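Local coordinates for probable LacI-family transcriptional regulator (Corynebacterium glutamicum ATCC 13032, PDB 3BIL), which probably acts as a DNA-binding transcription factor of the LacI family that recognises cis-regulatory regions, at residues A[276-281]-A[291-296]. Numbering follows the deposited sequence.
Sequences FDTHPL and VIDQNV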
ATOM      1  N   PHE A 276      -8.515  -3.402  11.393  1.00 27.65           N
ATOM      2  CA  PHE A 276      -9.371  -3.756  10.271  1.00 33.52           C
ATOM      3  C   PHE A 276      -8.516  -3.926   9.020  1.00 36.02           C
ATOM      4  O   PHE A 276      -7.657  -3.083   8.760  1.00 40.03           O
ATOM      5  CB  PHE A 276     -10.459  -2.707  10.061  1.00 33.37           C
ATOM      6  CG  PHE A 276     -11.860  -3.296   9.843  1.00 32.55           C
ATOM      7  CD1 PHE A 276     -12.740  -3.456  10.918  1.00 28.79           C
ATOM      8  CD2 PHE A 276     -12.287  -3.679   8.565  1.00 31.39           C
ATOM      9  CE1 PHE A 276     -14.027  -3.984  10.736  1.00 28.84           C
ATOM     10  CE2 PHE A 276     -13.571  -4.230   8.364  1.00 31.56           C
ATOM     11  CZ  PHE A 276     -14.443  -4.381   9.450  1.00 30.62           C
ATOM     12  N   ASP A 277      -8.753  -5.024   8.282  1.00 35.04           N
ATOM     13  CA  ASP A 277      -7.969  -5.462   7.103  1.00 41.29           C
ATOM     14  C   ASP A 277      -6.576  -6.058   7.341  1.00 39.26           C
ATOM     15  O   ASP A 277      -5.994  -5.969   8.416  1.00 42.64           O
ATOM     16  CB  ASP A 277      -7.945  -4.415   5.986  1.00 47.44           C
ATOM     17  CG  ASP A 277      -9.320  -3.872   5.703  1.00 52.24           C
ATOM     18  OD1 ASP A 277     -10.159  -4.609   5.119  1.00 56.11           O
ATOM     19  OD2 ASP A 277      -9.568  -2.716   6.106  1.00 54.06           O
ATOM     20  N   THR A 278      -6.071  -6.707   6.309  1.00 40.76           N
ATOM     21  CA  THR A 278      -5.073  -7.754   6.494  1.00 43.13           C
ATOM     22  C   THR A 278      -3.604  -7.353   6.369  1.00 45.95           C
ATOM     23  O   THR A 278      -2.759  -8.219   6.519  1.00 50.97           O
ATOM     24  CB  THR A 278      -5.330  -8.961   5.547  1.00 42.42           C
ATOM     25  OG1 THR A 278      -5.941  -8.517   4.314  1.00 43.20           O
ATOM     26  CG2 THR A 278      -6.213  -9.944   6.222  1.00 44.32           C
ATOM     27  N   HIS A 279      -3.295  -6.075   6.127  1.00 44.86           N
ATOM     28  CA  HIS A 279      -1.907  -5.642   5.862  1.00 45.34           C
ATOM     29  C   HIS A 279      -0.837  -6.601   6.420  1.00 39.59           C
ATOM     30  O   HIS A 279      -0.894  -6.968   7.581  1.00 33.08           O
ATOM     31  CB  HIS A 279      -1.660  -4.229   6.398  1.00 48.99           C
ATOM     32  CG  HIS A 279      -0.452  -3.557   5.821  1.00 51.39           C
ATOM     33  ND1 HIS A 279       0.783  -4.166   5.747  1.00 55.48           N
ATOM     34  CD2 HIS A 279      -0.282  -2.303   5.336  1.00 55.56           C
ATOM     35  CE1 HIS A 279       1.653  -3.334   5.203  1.00 58.03           C
ATOM     36  NE2 HIS A 279       1.033  -2.193   4.950  1.00 59.06           N
ATOM     37  N   PRO A 280       0.118  -7.028   5.568  1.00 38.95           N
ATOM     38  CA  PRO A 280       1.239  -7.900   5.989  1.00 40.44           C
ATOM     39  C   PRO A 280       1.954  -7.439   7.262  1.00 39.95           C
ATOM     40  O   PRO A 280       2.270  -8.270   8.137  1.00 41.39           O
ATOM     41  CB  PRO A 280       2.191  -7.904   4.775  1.00 39.51           C
ATOM     42  CG  PRO A 280       1.530  -6.984   3.719  1.00 42.31           C
ATOM     43  CD  PRO A 280       0.112  -6.766   4.111  1.00 37.37           C
ATOM     44  N   LEU A 281       2.169  -6.132   7.391  1.00 36.97           N
ATOM     45  CA  LEU A 281       2.828  -5.604   8.599  1.00 41.08           C
ATOM     46  C   LEU A 281       2.019  -5.663   9.894  1.00 42.68           C
ATOM     47  O   LEU A 281       2.618  -5.586  10.971  1.00 47.19           O
ATOM     48  CB  LEU A 281       3.424  -4.201   8.386  1.00 38.17           C
ATOM     49  CG  LEU A 281       4.656  -4.120   7.470  1.00 39.76           C
ATOM     50  CD1 LEU A 281       5.132  -2.667   7.250  1.00 36.16           C
ATOM     51  CD2 LEU A 281       5.803  -5.003   7.994  1.00 40.46           C
ATOM     52  N   VAL A 291      -7.299  -8.905  13.867  1.00 17.37           N
ATOM     53  CA  VAL A 291      -7.913  -8.037  12.881  1.00 12.81           C
ATOM     54  C   VAL A 291      -9.128  -8.725  12.275  1.00 24.39           C
ATOM     55  O   VAL A 291      -9.303  -9.950  12.381  1.00 25.12           O
ATOM     56  CB  VAL A 291      -6.962  -7.696  11.681  1.00 15.33           C
ATOM     57  CG1 VAL A 291      -5.761  -6.750  12.103  1.00  8.10           C
ATOM     58  CG2 VAL A 291      -6.446  -8.958  10.964  1.00  7.79           C
ATOM     59  N   ILE A 292      -9.955  -7.911  11.625  1.00 28.34           N
ATOM     60  CA  ILE A 292     -11.102  -8.369  10.915  1.00 28.55           C
ATOM     61  C   ILE A 292     -10.748  -8.431   9.447  1.00 28.18           C
ATOM     62  O   ILE A 292     -10.396  -7.439   8.833  1.00 32.26           O
ATOM     63  CB  ILE A 292     -12.330  -7.492  11.234  1.00 30.16           C
ATOM     64  CG1 ILE A 292     -12.759  -7.758  12.692  1.00 28.38           C
ATOM     65  CG2 ILE A 292     -13.483  -7.803  10.274  1.00 28.45           C
ATOM     66  CD1 ILE A 292     -13.875  -6.842  13.172  1.00 26.44           C
ATOM     67  N   ASP A 293     -10.785  -9.629   8.894  1.00 27.01           N
ATOM     68  CA  ASP A 293     -10.437  -9.801   7.510  1.00 27.18           C
ATOM     69  C   ASP A 293     -11.716  -9.729   6.677  1.00 29.63           C
ATOM     70  O   ASP A 293     -12.750 -10.254   7.054  1.00 36.45           O
ATOM     71  CB  ASP A 293      -9.668 -11.124   7.327  1.00 31.50           C
ATOM     72  CG  ASP A 293      -9.537 -11.564   5.853  1.00 34.93           C
ATOM     73  OD1 ASP A 293      -9.756 -10.765   4.934  1.00 37.01           O
ATOM     74  OD2 ASP A 293      -9.210 -12.729   5.597  1.00 41.83           O
ATOM     75  N   GLN A 294     -11.640  -9.066   5.547  1.00 30.37           N
ATOM     76  CA  GLN A 294     -12.771  -8.917   4.677  1.00 32.78           C
ATOM     77  C   GLN A 294     -12.686  -9.753   3.447  1.00 36.84           C
ATOM     78  O   GLN A 294     -13.589  -9.698   2.597  1.00 43.12           O
ATOM     79  CB  GLN A 294     -12.800  -7.503   4.188  1.00 34.45           C
ATOM     80  CG  GLN A 294     -13.632  -6.635   5.009  1.00 36.53           C
ATOM     81  CD  GLN A 294     -13.595  -5.303   4.429  1.00 40.32           C
ATOM     82  OE1 GLN A 294     -14.453  -4.957   3.613  1.00 38.13           O
ATOM     83  NE2 GLN A 294     -12.540  -4.556   4.747  1.00 39.03           N
ATOM     84  N   ASN A 295     -11.587 -10.475   3.309  1.00 36.92           N
ATOM     85  CA  ASN A 295     -11.423 -11.404   2.226  1.00 39.63           C
ATOM     86  C   ASN A 295     -11.512 -10.744   0.848  1.00 39.17           C
ATOM     87  O   ASN A 295     -12.360 -11.105   0.031  1.00 35.95           O
ATOM     88  CB  ASN A 295     -12.435 -12.548   2.373  1.00 48.09           C
ATOM     89  CG  ASN A 295     -11.850 -13.866   1.962  1.00 53.10           C
ATOM     90  OD1 ASN A 295     -11.725 -14.166   0.762  1.00 53.31           O
ATOM     91  ND2 ASN A 295     -11.421 -14.650   2.958  1.00 55.20           N
ATOM     92  N   VAL A 296     -10.599  -9.804   0.602  1.00 43.04           N
ATOM     93  CA  VAL A 296     -10.563  -8.989  -0.618  1.00 45.23           C
ATOM     94  C   VAL A 296     -10.560  -9.829  -1.862  1.00 47.96           C
ATOM     95  O   VAL A 296     -11.157  -9.430  -2.860  1.00 47.54           O
ATOM     96  CB  VAL A 296      -9.282  -8.134  -0.744  1.00 42.68           C
ATOM     97  CG1 VAL A 296      -9.638  -6.759  -1.205  1.00 41.18           C
ATOM     98  CG2 VAL A 296      -8.539  -8.082   0.548  1.00 47.56           C
TER
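One face of the Phe-276 ring is covered by Ile-292, whose CG2 makes a CH-pi contact 4.0 Å from the ring centroid and sits closest to CZ, displaced toward the rim. At the ring edge, near its plane, lie NE2 of Gln-294, 3.8 Å from CE2, and the Asp-277 carboxylate oxygen OD2; the Gln-294 amide is turned 66° from the ring. The same NE2 approaches Asp-277 OD1 in a hydrogen bond modelled too short to be taken at face value, with amide and carboxylate planes 46° apart. Asp-277 OD2 bonds to Ser-250 and Gln-294 OE1 to Ser-166, so both polar ends have further partners. Strands 272-276 and 291-293 are parallel neighbours in the periplasmic-binding-protein-like domain, and Phe-276 pairs with Ile-292 where the first strand ends. Just beyond, Asp-277 N donates to Ile-292 O (3.0 Å). Thr-278 CG2 then packs against the Asp-293 carboxylate carbon at 3.7 Å. The first torsion of Asp-293 (chi1 167°) swings the carboxylate away from its own N, bringing OD1 near Asn-295 N; this fits an Asx turn, though the distance is modelled too short to be relied on. Asn-295 occupies the N-cap position, right before helix 296-308.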